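Local coordinates for AlgX/AlgJ SGNH hydrolase-like domain-containing protein (PDB 4NZK) that is of unknown function but belongs to the DHHW family of the SGNH hydrolase clan, which suggests a hydrolase-like or acyl-transferring role, at residues V65-H70 with Y114-Y119; G69-I74 with N210-N215; Q268-I273 with Y306-R311; C284-S289 with T327-T332. All coordinates share one frame; numbering follows the deposited sequence. Where two conformers were deposited one is given.

Contact 1: V65-H70 with Y114-Y119; sequences VDIDGH and YLPEGY
The pyrrolidine ring of P116 meets the strand side chains of V65 and I67 with its outer corner, CG, and the ring of Y119 reaches V65 with its hydroxyl end. P116 O lies at the edge of the Y119 ring, in its plane, while Y119 OH lies 4.4 Å from V65 CG2. Y114 turns its ring elsewhere, against W72, with its OH bonded to the backbone O of T153. V65 slides past P116 with CG1 lodged between backbone N and carbonyl carbon (chi1 60°), a turn that lets both methyls approach the ring: V65 CG2 and P116 CG are 4.1 Å apart. The I67 and P116 side chains cross at about a right angle. The stretched tip, I67 CD1, lies 4.0 Å from P116 CG and 3.5 Å from Y114 O. A type II turn, P116 to Y119, with G118 at its third position, brings Y119 back beside the proline. I67 to H70 forms the type I' turn of a beta hairpin, closed by H70 N to I67 O at 3.0 Å. The loop between helices 111-114 and 126-136 thus packs on strand 62-67, the middle strand of a three-stranded antiparallel sheet between 53-59 and 70-75.

Contact 2: G69-I74 with N210-N215; sequences GHTWGI and NERIKN
T71, on strand 70-75, an edge strand of a three-stranded antiparallel sheet, packs against R212 and I213 of the short, N-capped helix 211-214. Its CB faces the helix backbone, 3.8 Å from R212 O. From there the side chain forks. With OG1 beside the backbone N (chi1 -57°), the methyl CG2 falls anti to that N and goes to the apolar parts of the helix: T71 CG2 is 3.9 Å from R212 CB, the two side chains crossing at about a right angle, and 3.9 Å from I213 CD1. The hydroxyl takes the polar route. A water donates to T71 OG1 at 2.9 Å and to R212 O at 2.7 Å, stitching strand to helix, and D66 OD1 is a further partner of the same hydroxyl. I213 adds the second point of packing. Its CD1 touches the strand backbone, 3.6 Å from G73 N and close to the carbonyl carbon of W72; the missing side chain at G73 makes room for this tip. The R212 chain bends at chi3 (62°), and its guanidinium forms a salt bridge with D66 and a hydrogen bond with D55 O, so D66 links the polar ends of T71 and R212. M203 and Y204 of helix 203-206 also touch I213. At the helix start, N210 OD1 accepts from R212 N at 3.0 Å, the donor lying in the carbonyl plane of the asparagine amide.

Contact 3: Q268-I273 with Y306-R311; sequences QKIVKI and YVCDIR. With EDO (1,2-ethanediol), chain C.
V271 O accepts from V307 N at 2.8 Å and receives a CA-H...O contact from Y306 CA. Strands 270-275 and 304-309 run antiparallel in the mixed sheet of an SGNH hydrolase-like fold, with V271 and V307 a hydrogen-bonded pair whose return bond, V271 N to V307 O, spans 3.1 Å. Beyond I270 and C308 a water bridges K269 O and D309 N, where the next direct bond would be expected. On the face shared by K272 and Y306, K272 extends (chi1 176°) alongside the tyrosine, pointing the same way. K272 CG sits over the ring face, 4.2 Å from the centroid of the Y306 ring and 27° off its normal, a CH-pi contact. A second water, in the ring plane of Y306, accepts from K272 NZ, and E304 binds the phenol. Were K272 an alanine, the Y306 ring face would probably lose its aliphatic cover and the water its lysine donor. On the other face I273 CD1 meets V307 CG2 at 4.1 Å. Past the strand end, R311 grips D309 side-on with NE and NH2; D309 OD1 takes R311 NE at 2.7 Å and, on its anti lone pair, R311 N, closing an Asx turn.

Contact 4: C284-S289 with T327-T332; sequences CIFKDS and TDVLFT. With EDO (1,2-ethanediol), chain B.
F286 (chi1 -70°) and F331 (chi1 -75°) both set CG anti to their carbonyl carbon, which lays the two side chains side by side across neighbouring parallel strands. F286 CB meets F331 CE2 at 3.7 Å, and F286 CD2 comes over one face of the F331 ring. The rings are inclined by 31° with centroids 5.4 Å apart. V329 turns CG1 anti to its backbone N and thereby brings this methyl to the edge of the F286 ring, V329 CG1 to F286 CD2 being 3.6 Å. Shortening F331 to an alanine is likely to open a gap beside F286 CB and CD2 and leave the F286 ring freer to turn. Four good backbone bonds join the strands, the shortest F286 N to L330 O at 2.8 Å; a fifth, D288 N to T332 O, is weak at 3.4 Å. On the other face I285 CG2 and T332 CG2 touch at 3.9 Å. K287 leads away, and its NZ donates to both hydroxyls of an ethanediol while also bonding to N292 and forming salt bridges with D309 and D267. After the strand, S289 OG bonds to H164, a pairing that resembles the serine-histidine couple of SGNH hydrolases. Strand 101-107 flanks 328-334 and strand 304-309 flanks 282-287, while helix 317-323, within the beta-alpha-beta crossover from 304-309 to 328-334, packs on C284, F286 and V329.

Contacts 3 and 4 lie in the interior of one mixed sheet, with centres about 9 Å apart, and strand 304-309 adjoins 282-287, so backbone bonds such as Y306 O to I285 N run from one contact to the next. Both are backbone-bonded strand pairs, one antiparallel and the other parallel. Contacts 1 and 2 are locally buried but peripheral, their centres 23 to 24 Å from the chain centre. They share the hairpin around G69 and H70: in contact 1 a loop packs a proline on the middle strand, in contact 2 a helix meets the outer one through methyls and a bridging water. Contact 1 lies about 17 Å from contact 4 at the nearest atoms, with no touch.

Contact 1: V65-H70 with Y114-Y119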
loop_
_atom_site.group_PDB
_atom_site.type_symbol
_atom_site.label_atom_id
_atom_site.label_comp_id
_atom_site.label_asym_id
_atom_site.label_seq_id
_atom_site.Cartn_x
_atom_site.Cartn_y
_atom_site.Cartn_z
ATOM N N VAL A 65 11.114 -15.751 13.665
ATOM C CA VAL A 65 11.763 -16.998 13.255
ATOM C C VAL A 65 12.959 -16.713 12.366
ATOM O O VAL A 65 12.981 -15.718 11.657
ATOM C CB VAL A 65 10.723 -17.884 12.530
ATOM C CG1 VAL A 65 10.176 -17.186 11.293
ATOM C CG2 VAL A 65 11.240 -19.287 12.221
ATOM N N ASP A 66 13.990 -17.561 12.463
ATOM C CA ASP A 66 15.141 -17.413 11.594
ATOM C C ASP A 66 14.988 -18.285 10.351
ATOM O O ASP A 66 14.659 -19.475 10.428
ATOM C CB ASP A 66 16.437 -17.757 12.342
ATOM C CG ASP A 66 16.821 -16.731 13.409
ATOM O OD1 ASP A 66 16.042 -15.813 13.702
ATOM O OD2 ASP A 66 17.930 -16.857 13.977
ATOM N N ILE A 67 15.200 -17.671 9.205
ATOM C CA ILE A 67 15.091 -18.368 7.921
ATOM C C ILE A 67 16.336 -18.053 7.113
ATOM O O ILE A 67 16.626 -16.882 6.852
ATOM C CB ILE A 67 13.867 -17.885 7.122
ATOM C CG1 ILE A 67 12.573 -18.059 7.915
ATOM C CG2 ILE A 67 13.753 -18.657 5.802
ATOM C CD1 ILE A 67 11.353 -17.411 7.251
ATOM N N ASP A 68 17.085 -19.097 6.759
ATOM C CA ASP A 68 18.294 -18.933 5.951
ATOM C C ASP A 68 19.232 -17.877 6.534
ATOM O O ASP A 68 19.759 -17.011 5.820
ATOM C CB ASP A 68 17.896 -18.598 4.501
ATOM C CG ASP A 68 17.101 -19.737 3.823
ATOM O OD1 ASP A 68 17.347 -20.940 4.139
ATOM O OD2 ASP A 68 16.241 -19.423 2.962
ATOM N N GLY A 69 19.408 -17.951 7.859
ATOM C CA GLY A 69 20.351 -17.088 8.573
ATOM C C GLY A 69 19.875 -15.680 8.894
ATOM O O GLY A 69 20.654 -14.880 9.417
ATOM N N HIS A 70 18.611 -15.351 8.587
ATOM C CA HIS A 70 18.077 -14.011 8.880
ATOM C C HIS A 70 16.809 -14.147 9.719
ATOM O O HIS A 70 16.003 -15.039 9.498
ATOM C CB HIS A 70 17.724 -13.204 7.614
ATOM C CG HIS A 70 18.879 -12.469 6.978
ATOM N ND1 HIS A 70 19.492 -11.376 7.557
ATOM C CD2 HIS A 70 19.478 -12.635 5.776
ATOM C CE1 HIS A 70 20.437 -10.921 6.756
ATOM N NE2 HIS A 70 20.450 -11.669 5.667
ATOM N N TYR A 114 6.306 -16.415 2.688
ATOM C CA TYR A 114 7.543 -16.715 3.397
ATOM C C TYR A 114 7.424 -17.463 4.721
ATOM O O TYR A 114 8.433 -17.680 5.374
ATOM C CB TYR A 114 8.263 -15.399 3.655
ATOM C CG TYR A 114 8.714 -14.726 2.368
ATOM C CD1 TYR A 114 9.770 -15.224 1.635
ATOM C CD2 TYR A 114 8.100 -13.604 1.901
ATOM C CE1 TYR A 114 10.195 -14.604 0.466
ATOM C CE2 TYR A 114 8.527 -12.963 0.749
ATOM C CZ TYR A 114 9.569 -13.473 0.026
ATOM O OH TYR A 114 9.948 -12.801 -1.106
ATOM N N LEU A 115 6.221 -17.858 5.101
ATOM C CA LEU A 115 6.057 -18.632 6.322
ATOM C C LEU A 115 6.751 -19.971 6.166
ATOM O O LEU A 115 6.543 -20.655 5.150
ATOM C CB LEU A 115 4.555 -18.771 6.630
ATOM C CG LEU A 115 4.103 -19.091 8.028
ATOM C CD1 LEU A 115 4.580 -18.028 9.030
ATOM C CD2 LEU A 115 2.598 -19.215 8.024
ATOM N N PRO A 116 7.594 -20.352 7.152
ATOM C CA PRO A 116 8.321 -21.588 6.970
ATOM C C PRO A 116 7.459 -22.797 7.162
ATOM O O PRO A 116 6.287 -22.712 7.601
ATOM C CB PRO A 116 9.429 -21.549 8.032
ATOM C CG PRO A 116 9.196 -20.372 8.850
ATOM C CD PRO A 116 8.077 -19.571 8.298
ATOM N N GLU A 117 8.043 -23.932 6.818
ATOM C CA GLU A 117 7.327 -25.194 6.921
ATOM C C GLU A 117 6.907 -25.458 8.363
ATOM O O GLU A 117 7.618 -25.111 9.315
ATOM C CB GLU A 117 8.164 -26.354 6.377
ATOM C CG GLU A 117 9.361 -26.709 7.238
ATOM N N GLY A 118 5.727 -26.049 8.512
ATOM C CA GLY A 118 5.247 -26.411 9.834
ATOM C C GLY A 118 4.351 -25.408 10.515
ATOM O O GLY A 118 3.837 -25.695 11.582
ATOM N N TYR A 119 4.131 -24.242 9.903
ATOM C CA TYR A 119 3.287 -23.242 10.533
ATOM C C TYR A 119 1.932 -23.079 9.871
ATOM O O TYR A 119 1.224 -22.146 10.223
ATOM C CB TYR A 119 4.016 -21.876 10.578
ATOM C CG TYR A 119 5.174 -21.886 11.526
ATOM C CD1 TYR A 119 4.985 -21.615 12.877
ATOM C CD2 TYR A 119 6.448 -22.225 11.099
ATOM C CE1 TYR A 119 6.041 -21.632 13.761
ATOM C CE2 TYR A 119 7.505 -22.247 11.981
ATOM C CZ TYR A 119 7.287 -21.957 13.317
ATOM O OH TYR A 119 8.345 -21.988 14.196
#

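Contact 2: G69-I74 with N210-N215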
loop_
_atom_site.group_PDB
_atom_site.type_symbol
_atom_site.label_atom_id
_atom_site.label_comp_id
_atom_site.label_asym_id
_atom_site.label_seq_id
_atom_site.Cartn_x
_atom_site.Cartn_y
_atom_site.Cartn_z
ATOM N N GLY A 69 19.408 -17.951 7.859
ATOM C CA GLY A 69 20.351 -17.088 8.573
ATOM C C GLY A 69 19.875 -15.680 8.894
ATOM O O GLY A 69 20.654 -14.880 9.417
ATOM N N HIS A 70 18.611 -15.351 8.587
ATOM C CA HIS A 70 18.077 -14.011 8.880
ATOM C C HIS A 70 16.809 -14.147 9.719
ATOM O O HIS A 70 16.003 -15.039 9.498
ATOM C CB HIS A 70 17.724 -13.204 7.614
ATOM C CG HIS A 70 18.879 -12.469 6.978
ATOM N ND1 HIS A 70 19.492 -11.376 7.557
ATOM C CD2 HIS A 70 19.478 -12.635 5.776
ATOM C CE1 HIS A 70 20.437 -10.921 6.756
ATOM N NE2 HIS A 70 20.450 -11.669 5.667
ATOM N N THR A 71 16.643 -13.237 10.652
ATOM C CA THR A 71 15.454 -13.221 11.485
ATOM C C THR A 71 14.351 -12.455 10.775
ATOM O O THR A 71 14.529 -11.315 10.307
ATOM C CB THR A 71 15.741 -12.551 12.833
ATOM O OG1 THR A 71 16.818 -13.253 13.480
ATOM C CG2 THR A 71 14.503 -12.563 13.733
ATOM N N TRP A 72 13.180 -13.067 10.790
ATOM C CA TRP A 72 11.978 -12.429 10.305
ATOM C C TRP A 72 10.966 -12.255 11.436
ATOM O O TRP A 72 10.896 -13.076 12.344
ATOM C CB TRP A 72 11.290 -13.340 9.302
ATOM C CG TRP A 72 11.942 -13.482 7.995
ATOM C CD1 TRP A 72 13.121 -14.113 7.727
ATOM C CD2 TRP A 72 11.395 -13.088 6.733
ATOM N NE1 TRP A 72 13.362 -14.080 6.386
ATOM C CE2 TRP A 72 12.320 -13.468 5.752
ATOM C CE3 TRP A 72 10.236 -12.401 6.346
ATOM C CZ2 TRP A 72 12.108 -13.220 4.382
ATOM C CZ3 TRP A 72 10.025 -12.172 4.999
ATOM C CH2 TRP A 72 10.971 -12.567 4.044
ATOM N N GLY A 73 10.163 -11.200 11.330
ATOM C CA GLY A 73 8.926 -11.058 12.086
ATOM C C GLY A 73 7.823 -11.104 11.036
ATOM O O GLY A 73 7.836 -10.301 10.087
ATOM N N ILE A 74 6.884 -12.049 11.207
ATOM C CA ILE A 74 5.799 -12.310 10.254
ATOM C C ILE A 74 4.474 -12.297 10.953
ATOM O O ILE A 74 4.252 -13.050 11.923
ATOM C CB ILE A 74 6.004 -13.678 9.580
ATOM C CG1 ILE A 74 7.381 -13.708 8.912
ATOM C CG2 ILE A 74 4.847 -13.960 8.591
ATOM C CD1 ILE A 74 7.764 -15.027 8.294
ATOM N N ASN A 210 11.215 -7.747 20.603
ATOM C CA ASN A 210 12.119 -8.889 20.521
ATOM C C ASN A 210 13.455 -8.412 19.924
ATOM O O ASN A 210 13.512 -7.913 18.794
ATOM C CB ASN A 210 11.498 -10.006 19.661
ATOM C CG ASN A 210 12.256 -11.316 19.780
ATOM O OD1 ASN A 210 13.464 -11.353 19.580
ATOM N ND2 ASN A 210 11.569 -12.381 20.142
ATOM N N GLU A 211 14.532 -8.578 20.695
ATOM C CA GLU A 211 15.853 -8.069 20.308
ATOM C C GLU A 211 16.382 -8.712 19.049
ATOM O O GLU A 211 17.187 -8.098 18.350
ATOM C CB GLU A 211 16.865 -8.193 21.475
ATOM C CG GLU A 211 16.482 -7.311 22.643
ATOM C CD GLU A 211 16.307 -5.830 22.254
ATOM O OE1 GLU A 211 17.224 -5.314 21.578
ATOM O OE2 GLU A 211 15.270 -5.180 22.623
ATOM N N ARG A 212 15.910 -9.911 18.728
ATOM C CA ARG A 212 16.350 -10.585 17.502
ATOM C C ARG A 212 16.001 -9.763 16.273
ATOM O O ARG A 212 16.721 -9.792 15.281
ATOM C CB ARG A 212 15.770 -11.979 17.378
ATOM C CG ARG A 212 16.211 -12.961 18.440
ATOM C CD ARG A 212 15.279 -14.125 18.582
ATOM N NE ARG A 212 15.201 -14.904 17.360
ATOM C CZ ARG A 212 14.364 -15.918 17.162
ATOM N NH1 ARG A 212 13.476 -16.275 18.091
ATOM N NH2 ARG A 212 14.398 -16.564 16.007
ATOM N N ILE A 213 14.866 -9.046 16.335
ATOM C CA ILE A 213 14.443 -8.195 15.232
ATOM C C ILE A 213 15.361 -6.998 15.107
ATOM O O ILE A 213 15.851 -6.683 14.018
ATOM C CB ILE A 213 12.959 -7.728 15.412
ATOM C CG1 ILE A 213 12.003 -8.917 15.351
ATOM C CG2 ILE A 213 12.570 -6.692 14.391
ATOM C CD1 ILE A 213 11.913 -9.610 14.016
ATOM N N LYS A 214 15.634 -6.341 16.242
ATOM C CA LYS A 214 16.479 -5.134 16.235
ATOM C C LYS A 214 17.891 -5.445 15.767
ATOM O O LYS A 214 18.541 -4.608 15.137
ATOM C CB LYS A 214 16.490 -4.485 17.647
ATOM C CG LYS A 214 17.302 -3.205 17.799
ATOM C CD LYS A 214 17.436 -2.840 19.266
ATOM C CE LYS A 214 18.418 -1.692 19.464
ATOM N NZ LYS A 214 18.028 -0.505 18.654
ATOM N N ASN A 215 18.336 -6.658 16.042
ATOM C CA ASN A 215 19.691 -7.063 15.728
ATOM C C ASN A 215 19.899 -7.540 14.303
ATOM O O ASN A 215 21.033 -7.844 13.931
ATOM C CB ASN A 215 20.154 -8.128 16.715
ATOM C CG ASN A 215 20.317 -7.571 18.139
ATOM O OD1 ASN A 215 20.508 -6.368 18.340
ATOM N ND2 ASN A 215 20.264 -8.452 19.119
HETATM O O HOH W 1 18.738 -11.575 14.958
#

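Contact 3: Q268-I273 with Y306-R311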
loop_
_atom_site.group_PDB
_atom_site.type_symbol
_atom_site.label_atom_id
_atom_site.label_comp_id
_atom_site.label_asym_id
_atom_site.label_seq_id
_atom_site.Cartn_x
_atom_site.Cartn_y
_atom_site.Cartn_z
ATOM N N GLN A 268 -1.775 11.190 7.776
ATOM C CA GLN A 268 -2.899 12.081 8.101
ATOM C C GLN A 268 -2.874 13.384 7.299
ATOM O O GLN A 268 -2.638 14.468 7.814
ATOM C CB GLN A 268 -2.971 12.369 9.608
ATOM C CG GLN A 268 -2.927 11.121 10.455
ATOM C CD GLN A 268 -3.261 11.388 11.914
ATOM O OE1 GLN A 268 -3.940 12.361 12.253
ATOM N NE2 GLN A 268 -2.790 10.501 12.784
ATOM N N LYS A 269 -3.129 13.236 6.007
ATOM C CA LYS A 269 -3.063 14.322 5.060
ATOM C C LYS A 269 -3.648 13.826 3.742
ATOM O O LYS A 269 -3.958 12.644 3.610
ATOM C CB LYS A 269 -1.601 14.710 4.843
ATOM C CG LYS A 269 -0.759 13.595 4.279
ATOM C CD LYS A 269 0.724 13.825 4.424
ATOM C CE LYS A 269 1.197 13.577 5.843
ATOM N NZ LYS A 269 2.631 13.876 6.019
ATOM N N ILE A 270 -3.811 14.753 2.818
ATOM C CA ILE A 270 -4.116 14.450 1.430
ATOM C C ILE A 270 -3.020 15.094 0.613
ATOM O O ILE A 270 -2.625 16.238 0.872
ATOM C CB ILE A 270 -5.462 15.011 0.974
ATOM C CG1 ILE A 270 -6.591 14.339 1.750
ATOM C CG2 ILE A 270 -5.651 14.851 -0.540
ATOM C CD1 ILE A 270 -7.953 14.950 1.532
ATOM N N VAL A 271 -2.510 14.349 -0.361
ATOM C CA VAL A 271 -1.433 14.862 -1.208
ATOM C C VAL A 271 -1.904 14.893 -2.658
ATOM O O VAL A 271 -2.444 13.913 -3.141
ATOM C CB VAL A 271 -0.152 13.997 -1.095
ATOM C CG1 VAL A 271 0.955 14.577 -1.953
ATOM C CG2 VAL A 271 0.279 13.861 0.361
ATOM N N LYS A 272 -1.729 16.036 -3.309
ATOM C CA LYS A 272 -2.025 16.176 -4.720
ATOM C C LYS A 272 -0.698 16.233 -5.463
ATOM O O LYS A 272 0.192 16.992 -5.100
ATOM C CB LYS A 272 -2.832 17.439 -5.010
ATOM C CG LYS A 272 -3.077 17.666 -6.500
ATOM C CD LYS A 272 -3.916 18.916 -6.725
ATOM C CE LYS A 272 -4.116 19.157 -8.217
ATOM N NZ LYS A 272 -5.085 20.262 -8.488
ATOM N N ILE A 273 -0.603 15.435 -6.522
ATOM C CA ILE A 273 0.626 15.366 -7.335
ATOM C C ILE A 273 0.248 15.706 -8.768
ATOM O O ILE A 273 -0.700 15.131 -9.318
ATOM C CB ILE A 273 1.269 13.965 -7.285
ATOM C CG1 ILE A 273 1.582 13.559 -5.861
ATOM C CG2 ILE A 273 2.549 13.896 -8.104
ATOM C CD1 ILE A 273 1.795 12.098 -5.677
ATOM N N TYR A 306 -4.065 11.932 -6.635
ATOM C CA TYR A 306 -4.512 12.348 -5.301
ATOM C C TYR A 306 -4.367 11.152 -4.373
ATOM O O TYR A 306 -4.865 10.087 -4.654
ATOM C CB TYR A 306 -5.972 12.816 -5.322
ATOM C CG TYR A 306 -6.191 14.050 -6.168
ATOM C CD1 TYR A 306 -6.193 13.964 -7.549
ATOM C CD2 TYR A 306 -6.433 15.283 -5.586
ATOM C CE1 TYR A 306 -6.385 15.086 -8.337
ATOM C CE2 TYR A 306 -6.644 16.413 -6.374
ATOM C CZ TYR A 306 -6.630 16.296 -7.742
ATOM O OH TYR A 306 -6.811 17.412 -8.519
ATOM N N VAL A 307 -3.684 11.364 -3.262
ATOM C CA VAL A 307 -3.354 10.295 -2.337
ATOM C C VAL A 307 -4.112 10.546 -1.039
ATOM O O VAL A 307 -3.873 11.547 -0.345
ATOM C CB VAL A 307 -1.856 10.190 -2.030
ATOM C CG1 VAL A 307 -1.580 8.901 -1.260
ATOM C CG2 VAL A 307 -1.032 10.233 -3.295
ATOM N N CYS A 308 -5.021 9.629 -0.736
ATOM C CA CYS A 308 -5.899 9.718 0.414
ATOM C C CYS A 308 -5.878 8.435 1.224
ATOM O O CYS A 308 -5.800 7.352 0.675
ATOM C CB CYS A 308 -7.322 9.908 -0.079
ATOM S SG CYS A 308 -7.583 11.305 -1.219
ATOM N N ASP A 309 -5.974 8.571 2.536
ATOM C CA ASP A 309 -5.982 7.439 3.437
ATOM C C ASP A 309 -7.409 7.210 3.937
ATOM O O ASP A 309 -8.055 8.131 4.429
ATOM C CB ASP A 309 -5.073 7.685 4.640
ATOM C CG ASP A 309 -4.728 6.391 5.355
ATOM O OD1 ASP A 309 -5.644 5.823 6.026
ATOM O OD2 ASP A 309 -3.543 5.958 5.244
ATOM N N ILE A 310 -7.876 5.965 3.867
ATOM C CA ILE A 310 -9.239 5.642 4.296
ATOM C C ILE A 310 -9.508 5.906 5.778
ATOM O O ILE A 310 -10.652 5.996 6.177
ATOM C CB ILE A 310 -9.576 4.175 3.973
ATOM C CG1 ILE A 310 -8.679 3.219 4.780
ATOM C CG2 ILE A 310 -9.437 3.908 2.478
ATOM C CD1 ILE A 310 -8.888 1.766 4.476
ATOM N N ARG A 311 -8.453 6.013 6.586
ATOM C CA ARG A 311 -8.581 6.315 8.013
ATOM C C ARG A 311 -8.705 7.821 8.337
ATOM O O ARG A 311 -9.203 8.176 9.394
ATOM C CB ARG A 311 -7.374 5.740 8.760
ATOM C CG ARG A 311 -7.260 4.234 8.636
ATOM C CD ARG A 311 -5.872 3.744 9.001
ATOM N NE ARG A 311 -4.865 4.093 7.989
ATOM C CZ ARG A 311 -3.552 3.961 8.195
ATOM N NH1 ARG A 311 -3.111 3.483 9.367
ATOM N NH2 ARG A 311 -2.681 4.313 7.246
HETATM C C1 EDO C . 5.814 15.947 4.947
HETATM O O1 EDO C . 5.741 15.272 6.213
HETATM C C2 EDO C . 4.702 16.978 4.801
HETATM O O2 EDO C . 3.480 16.566 5.426
HETATM O O HOH W 2 -6.401 11.233 3.312
HETATM O O HOH W 3 -7.284 20.195 -6.770
#

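Contact 4: C284-S289 with T327-T332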
loop_
_atom_site.group_PDB
_atom_site.type_symbol
_atom_site.label_atom_id
_atom_site.label_comp_id
_atom_site.label_asym_id
_atom_site.label_seq_id
_atom_site.Cartn_x
_atom_site.Cartn_y
_atom_site.Cartn_z
ATOM N N CYS A 284 -7.182 8.918 -8.211
ATOM C CA CYS A 284 -7.302 9.083 -6.768
ATOM C C CYS A 284 -7.061 7.715 -6.139
ATOM O O CYS A 284 -7.640 6.711 -6.574
ATOM C CB CYS A 284 -8.703 9.567 -6.416
ATOM S SG CYS A 284 -8.901 10.002 -4.691
ATOM N N ILE A 285 -6.179 7.677 -5.150
ATOM C CA ILE A 285 -5.858 6.460 -4.426
ATOM C C ILE A 285 -6.442 6.562 -3.027
ATOM O O ILE A 285 -6.250 7.560 -2.328
ATOM C CB ILE A 285 -4.352 6.244 -4.282
ATOM C CG1 ILE A 285 -3.673 6.286 -5.636
ATOM C CG2 ILE A 285 -4.056 4.934 -3.577
ATOM C CD1 ILE A 285 -2.210 6.613 -5.516
ATOM N N PHE A 286 -7.199 5.554 -2.654
ATOM C CA PHE A 286 -7.709 5.402 -1.315
ATOM C C PHE A 286 -7.026 4.191 -0.743
ATOM O O PHE A 286 -7.194 3.083 -1.220
ATOM C CB PHE A 286 -9.212 5.220 -1.313
ATOM C CG PHE A 286 -9.958 6.471 -1.689
ATOM C CD1 PHE A 286 -9.917 7.590 -0.878
ATOM C CD2 PHE A 286 -10.723 6.501 -2.848
ATOM C CE1 PHE A 286 -10.610 8.728 -1.233
ATOM C CE2 PHE A 286 -11.395 7.653 -3.208
ATOM C CZ PHE A 286 -11.328 8.750 -2.389
ATOM N N LYS A 287 -6.216 4.416 0.278
ATOM C CA LYS A 287 -5.300 3.382 0.725
ATOM C C LYS A 287 -5.181 3.252 2.231
ATOM O O LYS A 287 -5.682 4.076 2.988
ATOM C CB LYS A 287 -3.907 3.675 0.100
ATOM C CG LYS A 287 -3.353 5.101 0.257
ATOM C CD LYS A 287 -2.854 5.381 1.642
ATOM C CE LYS A 287 -2.251 6.760 1.798
ATOM N NZ LYS A 287 -1.683 6.875 3.171
ATOM N N ASP A 288 -4.548 2.159 2.633
ATOM C CA ASP A 288 -3.948 2.035 3.953
ATOM C C ASP A 288 -2.429 2.242 3.746
ATOM O O ASP A 288 -1.979 2.595 2.647
ATOM C CB ASP A 288 -4.275 0.697 4.608
ATOM C CG ASP A 288 -3.461 -0.484 4.033
ATOM O OD1 ASP A 288 -2.690 -0.299 3.039
ATOM O OD2 ASP A 288 -3.580 -1.639 4.578
ATOM N N SER A 289 -1.615 2.028 4.766
ATOM C CA SER A 289 -0.227 2.391 4.624
ATOM C C SER A 289 0.569 1.601 3.576
ATOM O O SER A 289 1.604 2.098 3.099
ATOM C CB SER A 289 0.496 2.389 5.969
ATOM O OG SER A 289 0.485 1.115 6.563
ATOM N N THR A 327 -10.610 10.453 -13.032
ATOM C CA THR A 327 -10.969 9.479 -14.074
ATOM C C THR A 327 -10.824 8.020 -13.610
ATOM O O THR A 327 -11.478 7.107 -14.163
ATOM C CB THR A 327 -10.080 9.679 -15.364
ATOM O OG1 THR A 327 -8.683 9.537 -15.054
ATOM C CG2 THR A 327 -10.271 11.067 -15.936
ATOM N N ASP A 328 -9.930 7.804 -12.635
ATOM C CA ASP A 328 -9.567 6.483 -12.156
ATOM C C ASP A 328 -9.443 6.547 -10.629
ATOM O O ASP A 328 -8.843 7.478 -10.089
ATOM C CB ASP A 328 -8.188 6.065 -12.703
ATOM C CG ASP A 328 -8.161 5.927 -14.222
ATOM O OD1 ASP A 328 -7.941 6.945 -14.941
ATOM O OD2 ASP A 328 -8.390 4.787 -14.688
ATOM N N VAL A 329 -9.980 5.530 -9.958
ATOM C CA VAL A 329 -9.857 5.423 -8.496
ATOM C C VAL A 329 -9.271 4.056 -8.189
ATOM O O VAL A 329 -9.777 3.051 -8.688
ATOM C CB VAL A 329 -11.235 5.577 -7.795
ATOM C CG1 VAL A 329 -11.071 5.417 -6.287
ATOM C CG2 VAL A 329 -11.826 6.940 -8.120
ATOM N N LEU A 330 -8.246 4.024 -7.337
ATOM C CA LEU A 330 -7.671 2.788 -6.877
ATOM C C LEU A 330 -7.844 2.673 -5.365
ATOM O O LEU A 330 -7.394 3.519 -4.625
ATOM C CB LEU A 330 -6.183 2.753 -7.231
ATOM C CG LEU A 330 -5.411 1.573 -6.673
ATOM C CD1 LEU A 330 -5.910 0.248 -7.230
ATOM C CD2 LEU A 330 -3.932 1.747 -6.973
ATOM N N PHE A 331 -8.471 1.577 -4.945
ATOM C CA PHE A 331 -8.507 1.163 -3.553
ATOM C C PHE A 331 -7.426 0.089 -3.402
ATOM O O PHE A 331 -7.444 -0.947 -4.122
ATOM C CB PHE A 331 -9.843 0.532 -3.202
ATOM C CG PHE A 331 -10.944 1.528 -3.053
ATOM C CD1 PHE A 331 -11.670 1.941 -4.146
ATOM C CD2 PHE A 331 -11.207 2.099 -1.829
ATOM C CE1 PHE A 331 -12.703 2.863 -4.008
ATOM C CE2 PHE A 331 -12.218 3.040 -1.681
ATOM C CZ PHE A 331 -12.955 3.420 -2.779
ATOM N N THR A 332 -6.475 0.350 -2.511
ATOM C CA THR A 332 -5.396 -0.586 -2.319
ATOM C C THR A 332 -4.983 -0.616 -0.867
ATOM O O THR A 332 -4.836 0.413 -0.228
ATOM C CB THR A 332 -4.236 -0.277 -3.280
ATOM O OG1 THR A 332 -3.231 -1.318 -3.172
ATOM C CG2 THR A 332 -3.604 1.063 -3.036
HETATM C C1 EDO B . -0.390 10.417 2.385
HETATM O O1 EDO B . 0.115 9.139 2.737
HETATM C C2 EDO B . -1.927 10.446 2.274
HETATM O O2 EDO B . -2.524 9.677 3.311
#